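Local coordinates for avirulence protein (PDB 4B6X) that is a type III secreted effector of a plant pathogen, here its in planta processed C-terminal coiled-coil domain, that probably triggers immunity in resistant hosts, at residues P54-I57 and A58-S61. Sequence-based numbering, arbitrary orientation.
Sequences PAEI and ANTS
The amide of Asn59 runs alongside the carboxylate of Glu56 in the same direction, with the two planes turned 57° apart. Glu56 OE2 lies close to the amide plane of Asn59, and ND2 of Asn59 gives it a nearly straight hydrogen bond of 2.6 Å, received on the syn lone pair. Thr60 OG1 reaches the same oxygen from the anti side, somewhat out of the carboxylate plane, and donates to Glu56 OE2 over 2.9 Å. Glu56 suits this place because its chain is long enough to leave the backbone with CG anti to N (chi1 -167°), bend at chi2 (62°) and fold forward along the helix to residues three and four ahead. Asn59 supplies an N-H from a short arm, and Thr60 a hydroxyl on a short branch.

Beneath the side chains run the opening two turns of helix 54-89, where Ala58, Asn59, Thr60 and Ser61 give their N-H groups to the carbonyls of Pro54, Ala55, Glu56 and Ile57. Pro54, having no N-H, fits a first turn, and Asn53, the residue before it, accepts the Glu56 N-H through OD1. Ile57 and Thr60 touch helix 25-50 across the antiparallel hairpin, at Ala48 and Leu45 among others. With two donors on one oxygen, the carboxylate's rotation is probably fixed, and its negative charge, close to the helix N-terminus, should be favoured by the helix dipole.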
# COMPACT_ATOMS: atom_id res chain seq x y z
N PRO A 54 2.92 -16.48 -17.52
CA PRO A 54 3.81 -15.33 -17.71
C PRO A 54 3.09 -13.99 -17.92
O PRO A 54 3.53 -12.99 -17.38
CB PRO A 54 4.65 -15.69 -18.94
CG PRO A 54 4.47 -17.16 -19.15
CD PRO A 54 3.15 -17.54 -18.54
N ALA A 55 2.00 -13.97 -18.68
CA ALA A 55 1.25 -12.73 -18.92
C ALA A 55 0.70 -12.11 -17.61
O ALA A 55 0.70 -10.89 -17.44
CB ALA A 55 0.09 -12.98 -19.92
N GLU A 56 0.16 -12.95 -16.73
CA GLU A 56 -0.48 -12.46 -15.52
C GLU A 56 0.59 -12.11 -14.50
O GLU A 56 0.43 -11.19 -13.74
CB GLU A 56 -1.51 -13.45 -14.96
CG GLU A 56 -2.47 -12.84 -13.85
CD GLU A 56 -3.33 -11.67 -14.36
OE1 GLU A 56 -4.33 -11.92 -15.03
OE2 GLU A 56 -2.99 -10.50 -14.11
N ILE A 57 1.70 -12.83 -14.52
CA ILE A 57 2.82 -12.48 -13.67
C ILE A 57 3.28 -11.06 -13.98
O ILE A 57 3.43 -10.24 -13.06
CB ILE A 57 3.98 -13.47 -13.81
CG1 ILE A 57 3.64 -14.80 -13.11
CG2 ILE A 57 5.24 -12.95 -13.20
CD1 ILE A 57 4.68 -15.90 -13.41
N ALA A 58 3.46 -10.75 -15.26
CA ALA A 58 3.91 -9.42 -15.65
C ALA A 58 2.84 -8.37 -15.36
O ALA A 58 3.16 -7.26 -14.95
CB ALA A 58 4.31 -9.40 -17.16
N ASN A 59 1.57 -8.71 -15.59
CA ASN A 59 0.47 -7.76 -15.37
C ASN A 59 0.35 -7.37 -13.90
O ASN A 59 0.25 -6.21 -13.57
CB ASN A 59 -0.87 -8.33 -15.85
CG ASN A 59 -2.05 -7.44 -15.50
OD1 ASN A 59 -2.02 -6.23 -15.74
ND2 ASN A 59 -3.13 -8.04 -14.95
N THR A 60 0.41 -8.38 -13.04
CA THR A 60 0.13 -8.21 -11.64
C THR A 60 1.33 -7.65 -10.91
O THR A 60 1.18 -6.77 -10.06
CB THR A 60 -0.31 -9.57 -11.03
OG1 THR A 60 -1.56 -9.95 -11.62
CG2 THR A 60 -0.48 -9.48 -9.52
N SER A 61 2.52 -8.11 -11.25
CA SER A 61 3.71 -7.55 -10.66
C SER A 61 3.92 -6.07 -10.97
O SER A 61 4.38 -5.32 -10.10
CB SER A 61 4.93 -8.35 -11.07
OG SER A 61 6.04 -7.93 -10.29